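Local coordinates for B-cell lymphoma 3-encoded protein (Homo sapiens, PDB 1K1A) that inhibits nuclear translocation of the NF-kappa-B p50 subunit in the cytoplasm and promotes transcription of NF-kappa-B target genes in the nucleus, at residues L196-R200 / R227-L232; N175-Q179 / S205-L211; L187-R193 / T218-R224; L13-V18 / Q47-A53; E38-Y42 / G69-L75. All blocks are in the same frame, centred on the assembly; numbering follows the deposited sequence. Where two conformers were deposited one is given.

Overall arrangement
The five contacts sit near the two ends of an elongated stack of ankyrin repeats. Contacts 4 and 5 come first along the chain, their segments alternating and their centres about 10 Å apart: contact 4 packs helix 12-18 against helix 49-55, and contact 5 joins the loops after helices 22-34 and 59-67. Contacts 1, 2 and 3 crowd together at the far end, their centres about 9 to 14 Å from one another and about 41 to 49 Å from those of contacts 4 and 5. Contact 2 is the loop-to-loop counterpart of contact 5. Contacts 1 and 3 attach the last repeat to helices 196-204 and 186-193, consistent with a rod-like scaffold for meeting NF-kappa-B homodimers.

Contact 1. Residues L196-R200 / R227-L232; sequences LPLVR and RVIDIL
L196-R200 and R227-L232 are helical pieces running almost parallel, their axes 14° apart and 10.0 Å at closest approach, with L196 level with V228 and R200 level with I231. I231 fills the middle of the interface with two separate branches. Its CG2 meets V199 CG1 at 3.7 Å, while the longer arm carries CD1 up beneath R200. V199 can reach this far because CG1 stands opposite its own backbone N (chi1 179°), and the same methyl goes on to touch L232 CD2 at 4.1 Å. L196 forks over the beginning of the other helix: CD2 lies 3.6 Å from V228 CG2, and CD1 rests 3.7 Å from R227 CG, the two chains crossing at about a right angle. Both helices are the second helix of an ankyrin repeat, the sixth and the seventh, so this is the layer of outer helices laid side by side. Below it, V199 also touches A190, and both V228 and L232 touch S191, which sets these side chains against helix 186-193. At the solvent edge R200 stretches out from CG to NE and lays one guanidinium face over I231 CD1, with NE 3.9 Å from that methyl. R227 bends back at its second and third torsions and brings NH2 to 3.6 Å from R200 NH2, at the edge of the R200 group; the two guanidinium planes are turned 75° apart. Two like charges this close probably disfavour each other, and since both arginines also touch a crystal neighbour, the lattice may contribute to their placement.

Contact 2. Residues N175-Q179 / S205-L211; sequences NVNAQ and SGADSSL
The amide of N177 and the carboxylate of D208 stand almost perpendicular, their planes 81° apart, so neither stacks on the other. What the N177 amide meets is backbone: D208 N donates to N177 OD1 over 2.8 Å, a nearly straight bond (164°) whose donor is tilted slightly from the carbonyl plane. On its nitrogen side ND2 faces G206 O at 3.6 Å. The D208 carboxylate turns away into its own loop, where OD1 takes two bonds, S210 OG on the syn lone pair and S210 N from above the plane, the latter closing an Asx turn. A second Asx turn, N177 N to N175 OD1 at 3.0 Å, holds the type I turn that presents N177.

Beside the polar pair is a small apolar patch. V176 sets CG1 between its backbone N and carbonyl carbon (chi1 70°), against the chain at G206 C, 3.9 Å away, leaving CG2 to meet A207 CB at 4.0 Å. G206 closes the preceding helix in a Schellman motif, with a positive phi that calls for glycine. At the far end L211 CD2 packs on Q179 CG at 3.6 Å. These are loops after the second helices of ankyrin repeats five and six, and V176 and A207 both lean on L202 of the helix between them. A water also donates to N177 OD1, at 3.1 Å. N177 OD1 therefore has two donors, one of them backbone: the polar link between the loops is a side-chain oxygen accepting from a main-chain N-H, so it depends on the asparagine but probably not on which side chain D208 carries.

Contact 3. Residues L187-R193 / T218-R224; sequences LHSASGR and TPLMVAR
H188 and P219 lie closest in backbone, CA to CA 4.4 Å, where the helical piece 187-193 packs against a chain that turns without regular helical bonds: L220 to A223 make a type I turn. Further on S191 sits level with A223. In an ankyrin repeat the TPLM sequence here would normally open the first helix; residues 219-221 keep helical angles without the regular bonds, consistent with an irregular version of that helix in this last repeat.

P219 wedges between two side chains. Its CD sits over one face of the H188 imidazole, 3.9 Å from the ring centroid in a CH-pi contact displaced toward the rim, and its CB touches L187 CG at 3.7 Å. With an alanine in place of H188, P219 would probably lose the flat surface beneath its CD, leaving a gap at the junction. S191 does the polar work. Its OG, opposite the backbone N (chi1 174°), donates to P219 O at 2.7 Å, and its carbonyl oxygen accepts from R224 N at 3.1 Å, so one residue grips the turn at both ends. V222 CG2 rests 3.8 Å from H188 O, and G192 CA makes a C-H...O contact with V222 O at 3.4 Å. R224 runs extended beside G192 and R193, its CD 3.3 Å from G192 O. R193 turns elsewhere, bonding through NH1 to E159 O. P219 O, which accepts a weak bond from V222 N within its own turn, thus also accepts from a hydroxyl of the neighbouring repeat, while H188 ND1 is buried without a partner.

Contact 4. Residues L13-V18 / Q47-A53; sequences LHIAVV and QTPLHLA
H14 and P49 meet where the first helices of ankyrin repeats one and two pack side by side, their short axes 10° apart and 9.0 Å at closest approach. P49 belongs to the TPLH sequence that starts such a helix, and T48 before it takes the N-cap, its OG1 accepting from H51 N. The ring of P49 is the main bump. It pushes into the hollow between L13 and H14: CG lies 3.8 Å from L13 CG, the two side chains crossing at about a right angle, while CD sits over one face of the imidazole, 3.9 Å from its centroid, as a CH-pi contact.

The next bump comes from the other direction. V17 points CG1 away from its own backbone N (chi1 170°) into the dip of helix 49-53 between L52 and A53, where it lies 3.5 Å from A53 N and also touches L52 CB and A53 CB. Its other methyl, CG2, closes over P49 CB at 4.2 Å. L52 then fills the remaining notch, entering between H14 and V18. Its CD1 reaches the edge of the H14 ring, near the ring plane, and V18 CG2 at 4.0 Å covers the outer side of the same methyl. Helices 22-34 and 59-67 back this pair from behind, through L13 and A16 on L28 and through A53 on V62. The imidazole is thus met over a face by proline, at an edge by leucine, and at NE2 by a weak hydrogen bond to I41 O. At the leucine edge, L52 CD1 stops 3.5 Å from H14 ND1.

Contact 5. Residues E38-Y42 / G69-L75; sequences ELDIY and GASPMAL
Successive ankyrin repeats meet here through the loops that follow their second helices, D40 and Y42 of one loop each reaching a backbone atom of the next. D40 sits at the centre of an inverse gamma turn, closed by a weak bond from I41 N to L39 O, and holds its CG opposite the carbonyl carbon (chi1 -72°), toward the 69-75 loop. Its OD2 receives S71 N at 2.7 Å on the syn lone pair, a nearly straight bond (165°), while OD1 lies 3.6 Å from A70 CB. Replacing D40 by an alanine is likely to leave the S71 N-H without this acceptor and the 69-75 loop held here mainly by Y42 and the L39-A70 packing. L39 packs alongside, CB to A70 CB 4.3 Å, and it also touches F32 of helix 22-34 and A68, just before G69. In the receiving loop, G69 ends helix 59-67 in a Schellman motif, and S71 OG accepts from M73 N in an ST turn inside the type I turn to A74. Further along, Y42 reaches across to the 69-75 loop, ring edge first, and its OH donates to L75 O at 2.8 Å, the donor tilted 15° from the carbonyl plane. A74 CB touches the same hydroxyl at 4.1 Å. A water donates to Y42 OH at 3.1 Å and accepts from L75 N, giving the tyrosine a second, indirect hold on L75.

Contact 1. Residues L196-R200 / R227-L232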
# COMPACT_ATOMS: atom_id res chain seq x y z
N LEU A 196 22.26 6.82 11.04
CA LEU A 196 22.43 8.25 11.33
C LEU A 196 21.46 9.23 10.63
O LEU A 196 20.86 10.06 11.29
CB LEU A 196 23.88 8.69 11.12
CG LEU A 196 24.95 7.90 11.90
CD1 LEU A 196 26.29 8.59 11.81
CD2 LEU A 196 24.55 7.69 13.37
N PRO A 197 21.35 9.18 9.30
CA PRO A 197 20.45 10.10 8.59
C PRO A 197 19.02 10.00 9.09
O PRO A 197 18.32 11.01 9.20
CB PRO A 197 20.55 9.63 7.13
CG PRO A 197 21.87 8.94 7.05
CD PRO A 197 22.05 8.27 8.38
N LEU A 198 18.59 8.78 9.42
CA LEU A 198 17.24 8.57 9.94
C LEU A 198 17.09 9.09 11.36
O LEU A 198 16.06 9.65 11.72
CB LEU A 198 16.84 7.09 9.86
CG LEU A 198 16.20 6.65 8.53
CD1 LEU A 198 17.16 6.84 7.37
CD2 LEU A 198 15.70 5.21 8.59
N VAL A 199 18.11 8.88 12.19
CA VAL A 199 18.07 9.38 13.55
C VAL A 199 17.92 10.90 13.51
O VAL A 199 17.08 11.46 14.21
CB VAL A 199 19.33 8.97 14.36
CG1 VAL A 199 19.25 9.53 15.77
CG2 VAL A 199 19.47 7.46 14.41
N ARG A 200 18.71 11.55 12.67
CA ARG A 200 18.66 13.00 12.55
C ARG A 200 17.27 13.48 12.13
O ARG A 200 16.74 14.43 12.71
CB ARG A 200 19.69 13.51 11.54
CG ARG A 200 21.14 13.52 12.05
CD ARG A 200 22.17 13.92 11.00
NE ARG A 200 23.53 13.68 11.45
CZ ARG A 200 24.38 12.84 10.88
NH1 ARG A 200 24.01 12.14 9.80
NH2 ARG A 200 25.59 12.68 11.38
N ARG A 227 28.08 8.65 18.28
CA ARG A 227 27.55 9.59 17.29
C ARG A 227 26.02 9.67 17.40
O ARG A 227 25.44 10.73 17.24
CB ARG A 227 27.92 9.14 15.87
CG ARG A 227 27.67 10.21 14.81
CD ARG A 227 28.83 11.20 14.69
NE ARG A 227 29.24 11.43 13.30
CZ ARG A 227 29.48 12.64 12.78
NH1 ARG A 227 30.07 13.60 13.51
NH2 ARG A 227 29.16 13.00 11.53
N VAL A 228 25.39 8.53 17.66
CA VAL A 228 23.94 8.49 17.83
C VAL A 228 23.53 9.24 19.09
O VAL A 228 22.61 10.06 19.08
CB VAL A 228 23.42 7.05 17.90
CG1 VAL A 228 21.95 7.02 18.33
CG2 VAL A 228 23.59 6.36 16.56
N ILE A 229 24.24 8.97 20.19
CA ILE A 229 23.95 9.64 21.45
C ILE A 229 24.01 11.15 21.26
O ILE A 229 23.15 11.89 21.74
CB ILE A 229 24.97 9.21 22.52
CG1 ILE A 229 25.22 7.70 22.46
CG2 ILE A 229 24.52 9.68 23.90
CD1 ILE A 229 24.59 6.93 23.59
N ASP A 230 25.04 11.59 20.54
CA ASP A 230 25.25 13.01 20.28
C ASP A 230 24.05 13.64 19.59
O ASP A 230 23.64 14.75 19.93
CB ASP A 230 26.49 13.20 19.39
CG ASP A 230 27.80 13.23 20.17
OD1 ASP A 230 27.78 13.20 21.45
OD2 ASP A 230 28.92 13.30 19.54
N ILE A 231 23.49 12.92 18.62
CA ILE A 231 22.32 13.40 17.90
C ILE A 231 21.09 13.44 18.81
O ILE A 231 20.37 14.43 18.84
CB ILE A 231 22.07 12.52 16.65
CG1 ILE A 231 23.23 12.69 15.66
CG2 ILE A 231 20.75 12.89 15.99
CD1 ILE A 231 23.42 11.52 14.71
N LEU A 232 20.88 12.36 19.56
CA LEU A 232 19.73 12.27 20.47
C LEU A 232 19.70 13.37 21.52
O LEU A 232 18.63 13.86 21.88
CB LEU A 232 19.70 10.91 21.17
CG LEU A 232 19.38 9.72 20.27
CD1 LEU A 232 19.40 8.42 21.07
CD2 LEU A 232 18.02 9.92 19.61

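Contact 2. Residues N175-Q179 / S205-L211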
# COMPACT_ATOMS: atom_id res chain seq x y z
N ASN A 175 2.47 9.89 12.61
CA ASN A 175 2.80 9.90 14.03
C ASN A 175 4.21 9.35 14.23
O ASN A 175 4.44 8.16 14.13
CB ASN A 175 1.78 9.08 14.82
CG ASN A 175 2.11 9.00 16.29
OD1 ASN A 175 2.98 9.73 16.79
ND2 ASN A 175 1.44 8.10 17.00
N VAL A 176 5.15 10.24 14.52
CA VAL A 176 6.55 9.85 14.66
C VAL A 176 6.78 8.99 15.92
O VAL A 176 7.78 8.25 16.02
CB VAL A 176 7.47 11.11 14.64
CG1 VAL A 176 7.31 11.94 15.92
CG2 VAL A 176 8.92 10.72 14.42
N ASN A 177 5.86 9.05 16.87
CA ASN A 177 5.99 8.28 18.10
C ASN A 177 5.10 7.04 18.22
O ASN A 177 4.88 6.51 19.31
CB ASN A 177 5.82 9.19 19.31
CG ASN A 177 6.95 10.18 19.44
OD1 ASN A 177 8.12 9.82 19.33
ND2 ASN A 177 6.61 11.45 19.65
N ALA A 178 4.62 6.54 17.08
CA ALA A 178 3.86 5.30 17.06
C ALA A 178 4.72 4.14 17.60
O ALA A 178 5.94 4.11 17.38
CB ALA A 178 3.40 4.99 15.64
N GLN A 179 4.09 3.21 18.30
CA GLN A 179 4.82 2.06 18.87
C GLN A 179 4.32 0.71 18.36
O GLN A 179 3.12 0.54 18.10
CB GLN A 179 4.73 2.07 20.40
CG GLN A 179 5.48 3.20 21.09
CD GLN A 179 5.13 3.29 22.58
OE1 GLN A 179 5.93 2.90 23.43
NE2 GLN A 179 3.94 3.78 22.88
N SER A 205 12.06 15.92 13.74
CA SER A 205 10.62 15.86 13.50
C SER A 205 9.83 15.59 14.77
O SER A 205 8.62 15.38 14.71
CB SER A 205 10.29 14.80 12.45
OG SER A 205 10.88 15.15 11.22
N GLY A 206 10.53 15.56 15.90
CA GLY A 206 9.87 15.42 17.18
C GLY A 206 9.89 14.06 17.85
O GLY A 206 9.16 13.85 18.82
N ALA A 207 10.71 13.13 17.38
CA ALA A 207 10.76 11.80 18.01
C ALA A 207 11.12 11.89 19.50
O ALA A 207 12.02 12.63 19.89
CB ALA A 207 11.73 10.90 17.28
N ASP A 208 10.40 11.12 20.32
CA ASP A 208 10.60 11.10 21.78
C ASP A 208 11.68 10.09 22.17
O ASP A 208 11.49 8.88 22.04
CB ASP A 208 9.27 10.74 22.46
CG ASP A 208 9.36 10.74 23.99
OD1 ASP A 208 10.47 10.91 24.54
OD2 ASP A 208 8.35 10.59 24.71
N SER A 209 12.81 10.60 22.65
CA SER A 209 13.94 9.73 23.03
C SER A 209 13.85 9.15 24.45
O SER A 209 14.75 8.44 24.89
CB SER A 209 15.27 10.47 22.86
OG SER A 209 15.32 11.61 23.70
N SER A 210 12.77 9.46 25.17
CA SER A 210 12.59 8.96 26.53
C SER A 210 11.54 7.85 26.58
O SER A 210 11.24 7.30 27.64
CB SER A 210 12.17 10.09 27.47
OG SER A 210 10.81 10.44 27.25
N LEU A 211 10.98 7.52 25.42
CA LEU A 211 9.94 6.51 25.34
C LEU A 211 10.50 5.12 25.63
O LEU A 211 11.45 4.67 24.99
CB LEU A 211 9.31 6.53 23.95
CG LEU A 211 8.07 5.67 23.75
CD1 LEU A 211 6.98 6.04 24.75
CD2 LEU A 211 7.58 5.83 22.33
O HOH W 1 10.29 7.80 20.09

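Contact 3. Residues L187-R193 / T218-R224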
# COMPACT_ATOMS: atom_id res chain seq x y z
N LEU A 187 12.24 5.47 16.38
CA LEU A 187 13.54 5.93 16.89
C LEU A 187 14.36 4.81 17.55
O LEU A 187 15.59 4.80 17.45
CB LEU A 187 13.35 7.12 17.83
CG LEU A 187 14.61 7.89 18.20
CD1 LEU A 187 15.32 8.40 16.97
CD2 LEU A 187 14.27 9.04 19.15
N HIS A 188 13.70 3.87 18.24
CA HIS A 188 14.42 2.73 18.80
C HIS A 188 15.16 2.01 17.68
O HIS A 188 16.33 1.68 17.81
CB HIS A 188 13.48 1.71 19.46
CG HIS A 188 12.87 2.18 20.74
ND1 HIS A 188 13.43 1.92 21.97
CD2 HIS A 188 11.71 2.84 20.98
CE1 HIS A 188 12.65 2.43 22.91
NE2 HIS A 188 11.60 2.98 22.33
N SER A 189 14.45 1.77 16.58
CA SER A 189 15.02 1.04 15.44
C SER A 189 16.20 1.76 14.80
O SER A 189 17.27 1.16 14.59
CB SER A 189 13.95 0.75 14.38
OG SER A 189 13.23 -0.43 14.70
N ALA A 190 16.01 3.04 14.50
CA ALA A 190 17.06 3.85 13.88
C ALA A 190 18.26 3.98 14.80
O ALA A 190 19.41 3.88 14.35
CB ALA A 190 16.53 5.24 13.50
N SER A 191 18.00 4.19 16.08
CA SER A 191 19.06 4.36 17.07
C SER A 191 19.86 3.08 17.29
O SER A 191 21.09 3.11 17.33
CB SER A 191 18.49 4.84 18.41
OG SER A 191 19.50 4.87 19.41
N GLY A 192 19.15 1.96 17.44
CA GLY A 192 19.78 0.67 17.68
C GLY A 192 20.61 0.17 16.51
O GLY A 192 21.55 -0.61 16.70
N ARG A 193 20.29 0.62 15.31
CA ARG A 193 20.99 0.18 14.11
C ARG A 193 22.00 1.21 13.62
O ARG A 193 22.70 0.97 12.63
CB ARG A 193 20.00 -0.14 13.00
CG ARG A 193 19.14 -1.34 13.27
CD ARG A 193 18.00 -1.51 12.27
NE ARG A 193 18.46 -1.45 10.89
CZ ARG A 193 17.68 -1.63 9.83
NH1 ARG A 193 16.39 -1.90 10.01
NH2 ARG A 193 18.17 -1.56 8.60
N THR A 218 15.05 2.84 26.32
CA THR A 218 14.70 4.03 25.53
C THR A 218 15.63 4.06 24.33
O THR A 218 16.65 3.37 24.32
CB THR A 218 14.90 5.33 26.35
OG1 THR A 218 16.27 5.41 26.79
CG2 THR A 218 14.09 5.31 27.63
N PRO A 219 15.31 4.86 23.32
CA PRO A 219 16.19 4.97 22.15
C PRO A 219 17.60 5.38 22.58
O PRO A 219 18.59 4.99 21.96
CB PRO A 219 15.52 6.07 21.32
CG PRO A 219 14.08 6.00 21.71
CD PRO A 219 14.10 5.69 23.19
N LEU A 220 17.69 6.15 23.66
CA LEU A 220 18.98 6.56 24.17
C LEU A 220 19.77 5.34 24.65
O LEU A 220 20.96 5.19 24.34
CB LEU A 220 18.82 7.58 25.31
CG LEU A 220 19.64 8.86 25.18
CD1 LEU A 220 19.78 9.55 26.54
CD2 LEU A 220 21.01 8.57 24.58
N MET A 221 19.10 4.44 25.37
CA MET A 221 19.75 3.26 25.94
C MET A 221 20.20 2.22 24.92
O MET A 221 21.06 1.40 25.22
CB MET A 221 18.86 2.61 26.99
CG MET A 221 18.59 3.51 28.18
SD MET A 221 17.21 2.92 29.13
CE MET A 221 17.78 1.29 29.55
N VAL A 222 19.61 2.24 23.73
CA VAL A 222 20.00 1.28 22.70
C VAL A 222 20.91 1.90 21.64
O VAL A 222 21.26 1.26 20.66
CB VAL A 222 18.77 0.64 22.00
CG1 VAL A 222 17.86 -0.04 23.02
CG2 VAL A 222 18.01 1.68 21.17
N ALA A 223 21.30 3.16 21.85
CA ALA A 223 22.15 3.86 20.90
C ALA A 223 23.34 3.00 20.52
O ALA A 223 24.06 2.51 21.39
CB ALA A 223 22.60 5.18 21.47
N ARG A 224 23.55 2.82 19.22
CA ARG A 224 24.62 1.94 18.76
C ARG A 224 26.03 2.51 18.95
O ARG A 224 26.99 1.76 19.08
CB ARG A 224 24.40 1.55 17.30
CG ARG A 224 25.13 0.29 16.91
CD ARG A 224 24.65 -0.32 15.62
NE ARG A 224 25.16 -1.67 15.43
CZ ARG A 224 25.36 -2.23 14.25
NH1 ARG A 224 25.08 -1.56 13.15
NH2 ARG A 224 25.84 -3.47 14.17

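Contact 4. Residues L13-V18 / Q47-A53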
# COMPACT_ATOMS: atom_id res chain seq x y z
N LEU A 13 -12.99 -12.81 -21.64
CA LEU A 13 -12.75 -11.46 -21.17
C LEU A 13 -11.36 -11.37 -20.55
O LEU A 13 -10.65 -10.38 -20.73
CB LEU A 13 -13.83 -11.03 -20.18
CG LEU A 13 -13.85 -9.56 -19.76
CD1 LEU A 13 -13.78 -8.62 -20.96
CD2 LEU A 13 -15.10 -9.26 -18.91
N HIS A 14 -10.97 -12.41 -19.81
CA HIS A 14 -9.64 -12.44 -19.23
C HIS A 14 -8.60 -12.34 -20.33
O HIS A 14 -7.66 -11.56 -20.23
CB HIS A 14 -9.42 -13.72 -18.42
CG HIS A 14 -10.29 -13.82 -17.20
ND1 HIS A 14 -9.79 -13.64 -15.92
CD2 HIS A 14 -11.61 -14.07 -17.06
CE1 HIS A 14 -10.77 -13.78 -15.05
NE2 HIS A 14 -11.88 -14.05 -15.71
N ILE A 15 -8.80 -13.12 -21.39
CA ILE A 15 -7.88 -13.13 -22.53
C ILE A 15 -7.79 -11.77 -23.23
O ILE A 15 -6.69 -11.29 -23.51
CB ILE A 15 -8.32 -14.19 -23.55
CG1 ILE A 15 -8.35 -15.58 -22.92
CG2 ILE A 15 -7.44 -14.14 -24.79
CD1 ILE A 15 -7.03 -16.06 -22.39
N ALA A 16 -8.94 -11.16 -23.49
CA ALA A 16 -8.99 -9.86 -24.14
C ALA A 16 -8.18 -8.82 -23.36
O ALA A 16 -7.53 -7.95 -23.94
CB ALA A 16 -10.44 -9.38 -24.31
N VAL A 17 -8.21 -8.94 -22.03
CA VAL A 17 -7.49 -8.00 -21.18
C VAL A 17 -5.98 -8.18 -21.28
O VAL A 17 -5.26 -7.23 -21.54
CB VAL A 17 -7.91 -8.11 -19.70
CG1 VAL A 17 -6.96 -7.29 -18.82
CG2 VAL A 17 -9.32 -7.64 -19.54
N VAL A 18 -5.53 -9.41 -21.11
CA VAL A 18 -4.11 -9.73 -21.17
C VAL A 18 -3.49 -9.43 -22.55
O VAL A 18 -2.32 -9.02 -22.64
CB VAL A 18 -3.86 -11.18 -20.75
CG1 VAL A 18 -2.46 -11.65 -21.14
CG2 VAL A 18 -4.08 -11.33 -19.26
N GLN A 47 -8.34 -14.63 -10.27
CA GLN A 47 -8.21 -13.28 -10.80
C GLN A 47 -9.46 -12.92 -11.60
O GLN A 47 -9.94 -13.72 -12.40
CB GLN A 47 -7.02 -13.18 -11.76
CG GLN A 47 -5.71 -13.71 -11.20
CD GLN A 47 -4.63 -13.80 -12.26
OE1 GLN A 47 -4.88 -14.29 -13.36
NE2 GLN A 47 -3.44 -13.33 -11.94
N THR A 48 -9.98 -11.72 -11.39
CA THR A 48 -11.02 -11.19 -12.25
C THR A 48 -10.33 -10.46 -13.38
O THR A 48 -9.12 -10.23 -13.33
CB THR A 48 -11.90 -10.18 -11.49
OG1 THR A 48 -11.10 -9.05 -11.09
CG2 THR A 48 -12.41 -10.77 -10.17
N PRO A 49 -11.08 -10.12 -14.42
CA PRO A 49 -10.54 -9.29 -15.51
C PRO A 49 -9.94 -7.97 -15.01
O PRO A 49 -8.93 -7.53 -15.56
CB PRO A 49 -11.76 -9.05 -16.39
CG PRO A 49 -12.56 -10.30 -16.22
CD PRO A 49 -12.44 -10.60 -14.71
N LEU A 50 -10.52 -7.36 -13.96
CA LEU A 50 -9.99 -6.11 -13.43
C LEU A 50 -8.60 -6.32 -12.80
O LEU A 50 -7.70 -5.50 -13.00
CB LEU A 50 -10.96 -5.47 -12.42
CG LEU A 50 -10.54 -4.14 -11.77
CD1 LEU A 50 -10.27 -3.06 -12.83
CD2 LEU A 50 -11.60 -3.67 -10.80
N HIS A 51 -8.45 -7.39 -12.03
CA HIS A 51 -7.15 -7.72 -11.46
C HIS A 51 -6.14 -7.77 -12.59
O HIS A 51 -5.03 -7.26 -12.47
CB HIS A 51 -7.17 -9.09 -10.78
CG HIS A 51 -8.01 -9.17 -9.54
ND1 HIS A 51 -8.00 -8.20 -8.55
CD2 HIS A 51 -8.87 -10.12 -9.11
CE1 HIS A 51 -8.82 -8.55 -7.58
NE2 HIS A 51 -9.37 -9.71 -7.90
N LEU A 52 -6.51 -8.45 -13.68
CA LEU A 52 -5.62 -8.62 -14.82
C LEU A 52 -5.28 -7.30 -15.52
O LEU A 52 -4.16 -7.11 -16.00
CB LEU A 52 -6.20 -9.63 -15.81
CG LEU A 52 -6.07 -11.08 -15.34
CD1 LEU A 52 -6.69 -12.05 -16.36
CD2 LEU A 52 -4.61 -11.41 -15.09
N ALA A 53 -6.25 -6.39 -15.56
CA ALA A 53 -6.02 -5.09 -16.16
C ALA A 53 -4.97 -4.31 -15.39
O ALA A 53 -4.16 -3.60 -15.99
CB ALA A 53 -7.31 -4.30 -16.23

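Contact 5. Residues E38-Y42 / G69-L75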
# COMPACT_ATOMS: atom_id res chain seq x y z
N GLU A 38 -21.98 -11.41 -14.54
CA GLU A 38 -21.07 -10.60 -13.73
C GLU A 38 -19.78 -10.34 -14.49
O GLU A 38 -19.32 -11.19 -15.25
CB GLU A 38 -20.74 -11.32 -12.42
CG GLU A 38 -21.91 -11.46 -11.47
CD GLU A 38 -22.34 -10.14 -10.87
OE1 GLU A 38 -21.58 -9.57 -10.06
OE2 GLU A 38 -23.44 -9.65 -11.22
N LEU A 39 -19.18 -9.17 -14.27
CA LEU A 39 -17.88 -8.86 -14.85
C LEU A 39 -16.78 -9.37 -13.94
O LEU A 39 -15.64 -9.54 -14.36
CB LEU A 39 -17.72 -7.35 -15.03
CG LEU A 39 -18.61 -6.68 -16.06
CD1 LEU A 39 -18.20 -5.22 -16.21
CD2 LEU A 39 -18.50 -7.40 -17.39
N ASP A 40 -17.12 -9.59 -12.67
CA ASP A 40 -16.16 -10.08 -11.70
C ASP A 40 -16.16 -11.59 -11.66
O ASP A 40 -16.52 -12.20 -10.64
CB ASP A 40 -16.44 -9.50 -10.31
CG ASP A 40 -16.09 -8.03 -10.22
OD1 ASP A 40 -15.09 -7.61 -10.85
OD2 ASP A 40 -16.74 -7.21 -9.53
N ILE A 41 -15.77 -12.20 -12.77
CA ILE A 41 -15.68 -13.64 -12.89
C ILE A 41 -14.24 -14.09 -12.69
O ILE A 41 -13.32 -13.52 -13.26
CB ILE A 41 -16.20 -14.12 -14.26
CG1 ILE A 41 -15.65 -13.24 -15.38
CG2 ILE A 41 -17.73 -14.09 -14.28
CD1 ILE A 41 -16.61 -12.20 -15.87
N TYR A 42 -14.06 -15.10 -11.87
CA TYR A 42 -12.73 -15.59 -11.55
C TYR A 42 -12.23 -16.66 -12.52
O TYR A 42 -13.00 -17.49 -12.99
CB TYR A 42 -12.74 -16.19 -10.15
CG TYR A 42 -12.83 -15.19 -9.02
CD1 TYR A 42 -11.77 -14.34 -8.74
CD2 TYR A 42 -13.97 -15.11 -8.22
CE1 TYR A 42 -11.84 -13.43 -7.69
CE2 TYR A 42 -14.04 -14.20 -7.16
CZ TYR A 42 -12.96 -13.37 -6.90
OH TYR A 42 -13.01 -12.46 -5.86
N GLY A 69 -19.10 -1.48 -13.81
CA GLY A 69 -19.62 -2.17 -12.63
C GLY A 69 -18.72 -3.21 -11.98
O GLY A 69 -19.13 -3.88 -11.02
N ALA A 70 -17.52 -3.40 -12.52
CA ALA A 70 -16.57 -4.33 -11.89
C ALA A 70 -16.15 -3.75 -10.54
O ALA A 70 -15.83 -2.57 -10.44
CB ALA A 70 -15.36 -4.56 -12.77
N SER A 71 -16.11 -4.59 -9.51
CA SER A 71 -15.82 -4.13 -8.15
C SER A 71 -14.34 -4.00 -7.84
O SER A 71 -13.57 -4.94 -8.01
CB SER A 71 -16.47 -5.07 -7.12
OG SER A 71 -16.10 -4.70 -5.80
N PRO A 72 -13.95 -2.82 -7.37
CA PRO A 72 -12.57 -2.58 -6.92
C PRO A 72 -12.25 -3.36 -5.64
O PRO A 72 -11.09 -3.47 -5.29
CB PRO A 72 -12.56 -1.07 -6.63
CG PRO A 72 -13.76 -0.53 -7.32
CD PRO A 72 -14.79 -1.62 -7.24
N MET A 73 -13.27 -3.90 -4.97
CA MET A 73 -13.03 -4.65 -3.73
C MET A 73 -12.97 -6.18 -3.89
O MET A 73 -12.74 -6.89 -2.91
CB MET A 73 -14.05 -4.28 -2.64
CG MET A 73 -14.03 -2.80 -2.23
SD MET A 73 -12.48 -2.29 -1.48
CE MET A 73 -12.55 -3.19 0.09
N ALA A 74 -13.19 -6.70 -5.10
CA ALA A 74 -13.08 -8.15 -5.31
C ALA A 74 -11.67 -8.59 -4.93
O ALA A 74 -10.69 -7.93 -5.30
CB ALA A 74 -13.38 -8.52 -6.77
N LEU A 75 -11.56 -9.69 -4.20
CA LEU A 75 -10.26 -10.15 -3.72
C LEU A 75 -9.61 -11.19 -4.62
O LEU A 75 -10.29 -12.06 -5.14
CB LEU A 75 -10.41 -10.75 -2.32
CG LEU A 75 -11.06 -9.83 -1.30
CD1 LEU A 75 -11.09 -10.51 0.08
CD2 LEU A 75 -10.31 -8.51 -1.25
O HOH W 2 -13.86 -11.00 -3.22